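Local coordinates for hypothetical protein RBSTP0775 (Geobacillus stearothermophilus, PDB 1RZ3), which is of unknown function but probably acts as an ATP-dependent kinase of the phosphoribulokinase and uridine kinase family, with a P-loop NTPase fold, at residues A[56-68]-A[82-94]. Residues are numbered along the deposited sequence; the frame is centred on the assembly and turned at random.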
ATOM      1  N   PHE A  56       6.441   0.412  -4.200  1.00 17.13           N
ATOM      2  CA  PHE A  56       5.694   1.670  -4.116  1.00 15.72           C
ATOM      3  C   PHE A  56       5.197   1.795  -2.681  1.00 16.02           C
ATOM      4  O   PHE A  56       4.845   0.793  -2.055  1.00 14.54           O
ATOM      5  CB  PHE A  56       4.488   1.661  -5.065  1.00 17.08           C
ATOM      6  CG  PHE A  56       4.850   1.836  -6.511  1.00 17.44           C
ATOM      7  CD1 PHE A  56       5.056   3.104  -7.040  1.00 18.53           C
ATOM      8  CD2 PHE A  56       4.999   0.730  -7.340  1.00 19.03           C
ATOM      9  CE1 PHE A  56       5.407   3.270  -8.384  1.00 20.49           C
ATOM     10  CE2 PHE A  56       5.347   0.883  -8.681  1.00 20.01           C
ATOM     11  CZ  PHE A  56       5.552   2.154  -9.203  1.00 20.12           C
ATOM     12  N   HIS A  57       5.173   3.022  -2.166  1.00 15.40           N
ATOM     13  CA  HIS A  57       4.721   3.288  -0.804  1.00 15.91           C
ATOM     14  C   HIS A  57       3.582   4.293  -0.940  1.00 15.74           C
ATOM     15  O   HIS A  57       3.811   5.440  -1.318  1.00 15.14           O
ATOM     16  CB  HIS A  57       5.868   3.892   0.013  1.00 17.87           C
ATOM     17  CG  HIS A  57       7.077   3.012   0.101  1.00 19.36           C
ATOM     18  ND1 HIS A  57       7.184   1.982   1.011  1.00 18.01           N
ATOM     19  CD2 HIS A  57       8.226   3.001  -0.617  1.00 21.51           C
ATOM     20  CE1 HIS A  57       8.347   1.374   0.850  1.00 19.30           C
ATOM     21  NE2 HIS A  57       8.998   1.973  -0.131  1.00 20.82           N
HETATM   22  N   MSE A  58       2.360   3.875  -0.624  1.00 16.53           N
HETATM   23  CA  MSE A  58       1.212   4.762  -0.800  1.00 17.22           C
HETATM   24  C   MSE A  58       1.240   6.092  -0.062  1.00 15.44           C
HETATM   25  O   MSE A  58       0.592   7.042  -0.500  1.00 14.41           O
HETATM   26  CB  MSE A  58      -0.091   4.025  -0.490  1.00 18.33           C
HETATM   27  CG  MSE A  58      -0.360   2.838  -1.416  1.00 23.28           C
HETATM   28 SE   MSE A  58      -0.125   3.215  -3.302  1.00 26.94          SE
HETATM   29  CE  MSE A  58      -1.560   4.491  -3.528  1.00 28.39           C
ATOM     30  N   ASP A  59       1.974   6.180   1.043  1.00 17.25           N
ATOM     31  CA  ASP A  59       2.047   7.456   1.758  1.00 21.47           C
ATOM     32  C   ASP A  59       2.785   8.501   0.920  1.00 20.86           C
ATOM     33  O   ASP A  59       2.706   9.696   1.204  1.00 19.84           O
ATOM     34  CB  ASP A  59       2.743   7.298   3.110  1.00 25.17           C
ATOM     35  CG  ASP A  59       1.900   6.530   4.110  1.00 32.14           C
ATOM     36  OD1 ASP A  59       0.669   6.756   4.146  1.00 34.12           O
ATOM     37  OD2 ASP A  59       2.466   5.710   4.864  1.00 36.92           O
ATOM     38  N   ASP A  60       3.505   8.049  -0.105  1.00 17.68           N
ATOM     39  CA  ASP A  60       4.222   8.965  -0.995  1.00 19.43           C
ATOM     40  C   ASP A  60       3.232   9.634  -1.943  1.00 18.89           C
ATOM     41  O   ASP A  60       3.519  10.690  -2.514  1.00 19.43           O
ATOM     42  CB  ASP A  60       5.225   8.225  -1.901  1.00 20.75           C
ATOM     43  CG  ASP A  60       6.449   7.714  -1.163  1.00 23.23           C
ATOM     44  OD1 ASP A  60       6.858   8.335  -0.166  1.00 22.11           O
ATOM     45  OD2 ASP A  60       7.018   6.694  -1.612  1.00 24.29           O
ATOM     46  N   HIS A  61       2.062   9.028  -2.112  1.00 15.60           N
ATOM     47  CA  HIS A  61       1.117   9.552  -3.089  1.00 17.12           C
ATOM     48  C   HIS A  61      -0.183  10.164  -2.594  1.00 17.55           C
ATOM     49  O   HIS A  61      -1.236   9.989  -3.211  1.00 17.75           O
ATOM     50  CB  HIS A  61       0.831   8.449  -4.106  1.00 16.31           C
ATOM     51  CG  HIS A  61       2.071   7.790  -4.624  1.00 18.26           C
ATOM     52  ND1 HIS A  61       3.011   8.465  -5.374  1.00 20.19           N
ATOM     53  CD2 HIS A  61       2.561   6.541  -4.442  1.00 18.72           C
ATOM     54  CE1 HIS A  61       4.028   7.660  -5.628  1.00 21.26           C
ATOM     55  NE2 HIS A  61       3.781   6.488  -5.074  1.00 19.09           N
ATOM     56  N   ILE A  62      -0.101  10.893  -1.491  1.00 18.49           N
ATOM     57  CA  ILE A  62      -1.269  11.554  -0.930  1.00 18.33           C
ATOM     58  C   ILE A  62      -1.321  12.998  -1.429  1.00 20.53           C
ATOM     59  O   ILE A  62      -0.344  13.509  -1.995  1.00 18.03           O
ATOM     60  CB  ILE A  62      -1.225  11.551   0.609  1.00 19.98           C
ATOM     61  CG1 ILE A  62       0.040  12.262   1.101  1.00 19.35           C
ATOM     62  CG2 ILE A  62      -1.270  10.120   1.122  1.00 17.13           C
ATOM     63  CD1 ILE A  62       0.089  12.451   2.594  1.00 20.18           C
ATOM     64  N   VAL A  63      -2.465  13.643  -1.225  1.00 19.08           N
ATOM     65  CA  VAL A  63      -2.659  15.024  -1.643  1.00 22.34           C
ATOM     66  C   VAL A  63      -2.115  16.010  -0.612  1.00 23.19           C
ATOM     67  O   VAL A  63      -1.758  15.628   0.498  1.00 22.56           O
ATOM     68  CB  VAL A  63      -4.154  15.321  -1.874  1.00 22.13           C
ATOM     69  CG1 VAL A  63      -4.701  14.395  -2.952  1.00 22.55           C
ATOM     70  CG2 VAL A  63      -4.930  15.138  -0.571  1.00 22.26           C
ATOM     71  N   GLU A  64      -2.057  17.283  -0.995  1.00 25.59           N
ATOM     72  CA  GLU A  64      -1.561  18.346  -0.121  1.00 30.03           C
ATOM     73  C   GLU A  64      -2.464  18.516   1.106  1.00 30.03           C
ATOM     74  O   GLU A  64      -3.640  18.151   1.072  1.00 26.99           O
ATOM     75  CB  GLU A  64      -1.508  19.662  -0.901  1.00 32.74           C
ATOM     76  CG  GLU A  64      -2.850  20.041  -1.502  1.00 39.01           C
ATOM     77  CD  GLU A  64      -2.760  21.183  -2.492  1.00 42.83           C
ATOM     78  OE1 GLU A  64      -2.391  22.304  -2.083  1.00 45.17           O
ATOM     79  OE2 GLU A  64      -3.063  20.954  -3.682  1.00 45.03           O
ATOM     80  N   ARG A  65      -1.909  19.081   2.176  1.00 32.31           N
ATOM     81  CA  ARG A  65      -2.660  19.300   3.415  1.00 36.52           C
ATOM     82  C   ARG A  65      -3.983  20.019   3.167  1.00 35.64           C
ATOM     83  O   ARG A  65      -5.026  19.624   3.687  1.00 36.34           O
ATOM     84  CB  ARG A  65      -1.831  20.125   4.403  1.00 38.98           C
ATOM     85  CG  ARG A  65      -0.570  19.445   4.905  1.00 44.38           C
ATOM     86  CD  ARG A  65       0.266  20.396   5.755  1.00 48.64           C
ATOM     87  NE  ARG A  65       1.555  19.812   6.115  1.00 53.97           N
ATOM     88  CZ  ARG A  65       2.541  20.472   6.716  1.00 56.28           C
ATOM     89  NH1 ARG A  65       2.395  21.753   7.034  1.00 57.38           N
ATOM     90  NH2 ARG A  65       3.679  19.851   7.001  1.00 57.24           N
ATOM     91  N   ALA A  66      -3.930  21.077   2.368  1.00 35.99           N
ATOM     92  CA  ALA A  66      -5.111  21.869   2.057  1.00 35.84           C
ATOM     93  C   ALA A  66      -6.277  21.047   1.520  1.00 36.20           C
ATOM     94  O   ALA A  66      -7.429  21.474   1.608  1.00 35.55           O
ATOM     95  CB  ALA A  66      -4.747  22.966   1.063  1.00 38.05           C
ATOM     96  N   LYS A  67      -5.991  19.869   0.973  1.00 35.25           N
ATOM     97  CA  LYS A  67      -7.048  19.027   0.421  1.00 35.24           C
ATOM     98  C   LYS A  67      -7.506  17.894   1.335  1.00 33.92           C
ATOM     99  O   LYS A  67      -8.519  17.250   1.066  1.00 33.90           O
ATOM    100  CB  LYS A  67      -6.614  18.444  -0.927  1.00 37.28           C
ATOM    101  CG  LYS A  67      -6.428  19.484  -2.019  1.00 40.31           C
ATOM    102  CD  LYS A  67      -6.188  18.836  -3.373  1.00 43.67           C
ATOM    103  CE  LYS A  67      -6.045  19.888  -4.463  1.00 46.54           C
ATOM    104  NZ  LYS A  67      -5.873  19.281  -5.811  1.00 48.58           N
ATOM    105  N   ARG A  68      -6.773  17.647   2.413  1.00 33.90           N
ATOM    106  CA  ARG A  68      -7.141  16.573   3.327  1.00 35.07           C
ATOM    107  C   ARG A  68      -7.291  17.037   4.775  1.00 35.37           C
ATOM    108  O   ARG A  68      -7.518  16.225   5.670  1.00 32.95           O
ATOM    109  CB  ARG A  68      -6.116  15.438   3.231  1.00 34.68           C
ATOM    110  CG  ARG A  68      -4.694  15.865   3.527  1.00 35.52           C
ATOM    111  CD  ARG A  68      -3.694  14.852   2.990  1.00 37.71           C
ATOM    112  NE  ARG A  68      -2.322  15.309   3.176  1.00 37.62           N
ATOM    113  CZ  ARG A  68      -1.654  15.212   4.318  1.00 37.45           C
ATOM    114  NH1 ARG A  68      -2.231  14.664   5.376  1.00 38.12           N
ATOM    115  NH2 ARG A  68      -0.415  15.674   4.403  1.00 38.14           N
ATOM    116  N   LEU A  82     -10.451  11.486   1.059  1.00 20.49           N
ATOM    117  CA  LEU A  82      -9.787  12.619   0.428  1.00 20.55           C
ATOM    118  C   LEU A  82      -8.267  12.603   0.417  1.00 19.86           C
ATOM    119  O   LEU A  82      -7.654  13.231  -0.445  1.00 20.83           O
ATOM    120  CB  LEU A  82     -10.267  13.921   1.082  1.00 19.31           C
ATOM    121  CG  LEU A  82     -11.789  14.099   1.143  1.00 19.39           C
ATOM    122  CD1 LEU A  82     -12.114  15.460   1.740  1.00 22.64           C
ATOM    123  CD2 LEU A  82     -12.389  13.960  -0.250  1.00 18.59           C
ATOM    124  N   GLN A  83      -7.654  11.898   1.363  1.00 17.87           N
ATOM    125  CA  GLN A  83      -6.196  11.864   1.444  1.00 20.07           C
ATOM    126  C   GLN A  83      -5.521  11.329   0.178  1.00 18.31           C
ATOM    127  O   GLN A  83      -4.397  11.729  -0.152  1.00 17.01           O
ATOM    128  CB  GLN A  83      -5.753  11.054   2.665  1.00 20.15           C
ATOM    129  CG  GLN A  83      -4.254  11.114   2.913  1.00 22.12           C
ATOM    130  CD  GLN A  83      -3.912  11.083   4.386  1.00 24.62           C
ATOM    131  OE1 GLN A  83      -4.419  11.892   5.161  1.00 25.98           O
ATOM    132  NE2 GLN A  83      -3.046  10.155   4.779  1.00 25.33           N
ATOM    133  N   TRP A  84      -6.195  10.410  -0.508  1.00 17.99           N
ATOM    134  CA  TRP A  84      -5.687   9.839  -1.755  1.00 17.95           C
ATOM    135  C   TRP A  84      -6.679  10.141  -2.870  1.00 18.43           C
ATOM    136  O   TRP A  84      -7.889  10.045  -2.665  1.00 19.76           O
ATOM    137  CB  TRP A  84      -5.545   8.315  -1.654  1.00 17.10           C
ATOM    138  CG  TRP A  84      -4.390   7.858  -0.839  1.00 16.57           C
ATOM    139  CD1 TRP A  84      -3.115   7.638  -1.271  1.00 16.07           C
ATOM    140  CD2 TRP A  84      -4.385   7.618   0.571  1.00 17.13           C
ATOM    141  NE1 TRP A  84      -2.311   7.279  -0.215  1.00 15.13           N
ATOM    142  CE2 TRP A  84      -3.065   7.258   0.929  1.00 17.27           C
ATOM    143  CE3 TRP A  84      -5.366   7.675   1.569  1.00 16.85           C
ATOM    144  CZ2 TRP A  84      -2.701   6.957   2.245  1.00 17.23           C
ATOM    145  CZ3 TRP A  84      -5.004   7.375   2.880  1.00 17.20           C
ATOM    146  CH2 TRP A  84      -3.684   7.021   3.203  1.00 16.66           C
ATOM    147  N   ASP A  85      -6.169  10.518  -4.039  1.00 17.16           N
ATOM    148  CA  ASP A  85      -7.030  10.772  -5.190  1.00 16.66           C
ATOM    149  C   ASP A  85      -7.176   9.370  -5.769  1.00 16.35           C
ATOM    150  O   ASP A  85      -6.439   8.972  -6.681  1.00 14.93           O
ATOM    151  CB  ASP A  85      -6.335  11.688  -6.199  1.00 16.56           C
ATOM    152  CG  ASP A  85      -7.252  12.110  -7.321  1.00 19.82           C
ATOM    153  OD1 ASP A  85      -8.171  11.335  -7.661  1.00 19.19           O
ATOM    154  OD2 ASP A  85      -7.045  13.208  -7.878  1.00 21.59           O
ATOM    155  N   VAL A  86      -8.113   8.615  -5.205  1.00 15.17           N
ATOM    156  CA  VAL A  86      -8.348   7.233  -5.595  1.00 17.32           C
ATOM    157  C   VAL A  86      -8.498   6.996  -7.093  1.00 16.91           C
ATOM    158  O   VAL A  86      -7.878   6.089  -7.643  1.00 16.11           O
ATOM    159  CB  VAL A  86      -9.588   6.675  -4.863  1.00 17.69           C
ATOM    160  CG1 VAL A  86      -9.834   5.233  -5.264  1.00 17.87           C
ATOM    161  CG2 VAL A  86      -9.381   6.784  -3.358  1.00 17.19           C
ATOM    162  N   GLU A  87      -9.310   7.814  -7.749  1.00 16.67           N
ATOM    163  CA  GLU A  87      -9.540   7.667  -9.184  1.00 18.19           C
ATOM    164  C   GLU A  87      -8.297   7.952 -10.030  1.00 16.45           C
ATOM    165  O   GLU A  87      -8.012   7.229 -10.984  1.00 16.36           O
ATOM    166  CB  GLU A  87     -10.691   8.584  -9.604  1.00 20.80           C
ATOM    167  CG  GLU A  87     -10.977   8.627 -11.085  1.00 25.06           C
ATOM    168  CD  GLU A  87     -12.118   9.586 -11.395  1.00 27.59           C
ATOM    169  OE1 GLU A  87     -12.148  10.686 -10.799  1.00 34.49           O
ATOM    170  OE2 GLU A  87     -12.973   9.247 -12.229  1.00 26.87           O
ATOM    171  N   TRP A  88      -7.556   9.002  -9.688  1.00 16.37           N
ATOM    172  CA  TRP A  88      -6.350   9.332 -10.442  1.00 15.29           C
ATOM    173  C   TRP A  88      -5.338   8.193 -10.290  1.00 15.64           C
ATOM    174  O   TRP A  88      -4.718   7.763 -11.271  1.00 15.07           O
ATOM    175  CB  TRP A  88      -5.732  10.643  -9.936  1.00 17.29           C
ATOM    176  CG  TRP A  88      -4.606  11.148 -10.801  1.00 19.62           C
ATOM    177  CD1 TRP A  88      -4.712  11.944 -11.906  1.00 23.29           C
ATOM    178  CD2 TRP A  88      -3.211  10.846 -10.659  1.00 22.46           C
ATOM    179  NE1 TRP A  88      -3.473  12.156 -12.463  1.00 23.64           N
ATOM    180  CE2 TRP A  88      -2.533  11.492 -11.718  1.00 23.18           C
ATOM    181  CE3 TRP A  88      -2.467  10.087  -9.743  1.00 20.92           C
ATOM    182  CZ2 TRP A  88      -1.147  11.406 -11.885  1.00 22.83           C
ATOM    183  CZ3 TRP A  88      -1.089  10.000  -9.911  1.00 22.27           C
ATOM    184  CH2 TRP A  88      -0.444  10.658 -10.975  1.00 21.85           C
ATOM    185  N   LEU A  89      -5.179   7.695  -9.064  1.00 13.94           N
ATOM    186  CA  LEU A  89      -4.235   6.606  -8.811  1.00 14.01           C
ATOM    187  C   LEU A  89      -4.653   5.331  -9.526  1.00 14.61           C
ATOM    188  O   LEU A  89      -3.806   4.564  -9.992  1.00 13.79           O
ATOM    189  CB  LEU A  89      -4.102   6.357  -7.308  1.00 14.08           C
ATOM    190  CG  LEU A  89      -3.328   7.483  -6.610  1.00 14.73           C
ATOM    191  CD1 LEU A  89      -3.523   7.390  -5.110  1.00 13.46           C
ATOM    192  CD2 LEU A  89      -1.844   7.398  -6.990  1.00 15.39           C
ATOM    193  N   THR A  90      -5.959   5.099  -9.622  1.00 14.07           N
ATOM    194  CA  THR A  90      -6.437   3.912 -10.320  1.00 15.49           C
ATOM    195  C   THR A  90      -6.005   4.017 -11.784  1.00 16.54           C
ATOM    196  O   THR A  90      -5.495   3.063 -12.367  1.00 15.99           O
ATOM    197  CB  THR A  90      -7.977   3.803 -10.285  1.00 17.07           C
ATOM    198  OG1 THR A  90      -8.428   3.728  -8.927  1.00 15.38           O
ATOM    199  CG2 THR A  90      -8.433   2.558 -11.038  1.00 19.37           C
ATOM    200  N   HIS A  91      -6.216   5.192 -12.368  1.00 18.07           N
ATOM    201  CA  HIS A  91      -5.871   5.440 -13.769  1.00 19.95           C
ATOM    202  C   HIS A  91      -4.373   5.498 -14.054  1.00 18.45           C
ATOM    203  O   HIS A  91      -3.889   4.882 -15.004  1.00 20.15           O
ATOM    204  CB  HIS A  91      -6.478   6.767 -14.239  1.00 22.65           C
ATOM    205  CG  HIS A  91      -7.949   6.716 -14.510  1.00 28.06           C
ATOM    206  ND1 HIS A  91      -8.854   6.151 -13.636  1.00 31.77           N
ATOM    207  CD2 HIS A  91      -8.680   7.210 -15.540  1.00 30.10           C
ATOM    208  CE1 HIS A  91     -10.077   6.300 -14.114  1.00 32.78           C
ATOM    209  NE2 HIS A  91      -9.999   6.940 -15.268  1.00 30.39           N
ATOM    210  N   GLN A  92      -3.645   6.239 -13.229  1.00 17.17           N
ATOM    211  CA  GLN A  92      -2.218   6.437 -13.454  1.00 18.17           C
ATOM    212  C   GLN A  92      -1.241   5.476 -12.797  1.00 17.39           C
ATOM    213  O   GLN A  92      -0.058   5.464 -13.148  1.00 16.67           O
ATOM    214  CB  GLN A  92      -1.846   7.874 -13.082  1.00 19.75           C
ATOM    215  CG  GLN A  92      -2.643   8.924 -13.850  1.00 25.81           C
ATOM    216  CD  GLN A  92      -2.633   8.684 -15.346  1.00 29.61           C
ATOM    217  OE1 GLN A  92      -1.606   8.318 -15.919  1.00 29.41           O
ATOM    218  NE2 GLN A  92      -3.778   8.897 -15.992  1.00 30.18           N
ATOM    219  N   LEU A  93      -1.712   4.680 -11.844  1.00 16.43           N
ATOM    220  CA  LEU A  93      -0.827   3.733 -11.183  1.00 15.43           C
ATOM    221  C   LEU A  93      -1.293   2.282 -11.287  1.00 14.98           C
ATOM    222  O   LEU A  93      -0.693   1.473 -11.995  1.00 15.96           O
ATOM    223  CB  LEU A  93      -0.649   4.110  -9.703  1.00 17.11           C
ATOM    224  CG  LEU A  93       0.207   3.177  -8.832  1.00 18.02           C
ATOM    225  CD1 LEU A  93       1.605   3.071  -9.401  1.00 20.65           C
ATOM    226  CD2 LEU A  93       0.259   3.717  -7.407  1.00 22.15           C
ATOM    227  N   PHE A  94      -2.374   1.957 -10.591  1.00 14.23           N
ATOM    228  CA  PHE A  94      -2.867   0.587 -10.567  1.00 15.47           C
ATOM    229  C   PHE A  94      -3.159  -0.068 -11.913  1.00 15.22           C
ATOM    230  O   PHE A  94      -2.720  -1.194 -12.147  1.00 16.84           O
ATOM    231  CB  PHE A  94      -4.075   0.501  -9.629  1.00 13.52           C
ATOM    232  CG  PHE A  94      -3.716   0.756  -8.189  1.00 15.52           C
ATOM    233  CD1 PHE A  94      -3.067  -0.222  -7.437  1.00 15.28           C
ATOM    234  CD2 PHE A  94      -3.952   1.997  -7.609  1.00 15.75           C
ATOM    235  CE1 PHE A  94      -2.656   0.037  -6.129  1.00 15.18           C
ATOM    236  CE2 PHE A  94      -3.546   2.268  -6.303  1.00 14.80           C
ATOM    237  CZ  PHE A  94      -2.896   1.284  -5.562  1.00 15.44           C
TER
HETATM  238  O   HOH W   1      -3.374  11.132  -4.253  1.00 15.91           O
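The indole of Trp84 is pinned at its edge by Met58 and pressed on a face by Ile62. Trp84 NE1 donates to Met58 O at 2.9 Å, nearly straight at 168°. The oxygen lies in the indole plane, yet NE1 stands above the carbonyl plane, 54° out of it. His61 N donates to the same oxygen from the opposite face. Ile62 CG2 sits over the five-membered ring, 3.6 Å from its centroid, a CH-pi contact. The methyl is put there by chi1 of 59°, which leaves CG2 anti to the carbonyl carbon. Gln83 CG covers part of the same indole face.

Beyond Trp84 the backbones join directly: Val63 N donates to Gln83 O at 2.9 Å. A water bridges His61 O and Asp85 N. Asp85 is the N-cap of helix 86-94, its OD1 accepting from Trp88 N. Arg68 runs obliquely across Gln83, with Arg68 NH1 3.5 Å from Gln83 OE1. Arg68 NE donates to Val63 O, which ties the guanidinium back to its own segment, and Ile62 CD1 packs on one face of that group.

At the other end the contact is apolar. Selenomethionine Met58 bends at chi2 and chi3. Met58 CE meets Leu89 CD1 tip to tip at 3.8 Å and also touches Phe94 CZ at 4.0 Å. The selenium lies oblique to the Phe94 ring, a Met-aromatic contact. Leu93 CD1 rests over a face of Phe56, 4.1 Å from the ring centroid.

Helix 86-94 thus packs beside the end of strand 53-57, an outermost strand of the 2-3-1-4-5 parallel sheet, consistent with the family's P-loop NTPase fold. Ile130 of the adjacent strand 127-132 touches Phe56, Met58 and Phe94, while Leu103 of strand 102-109 packs on Leu93.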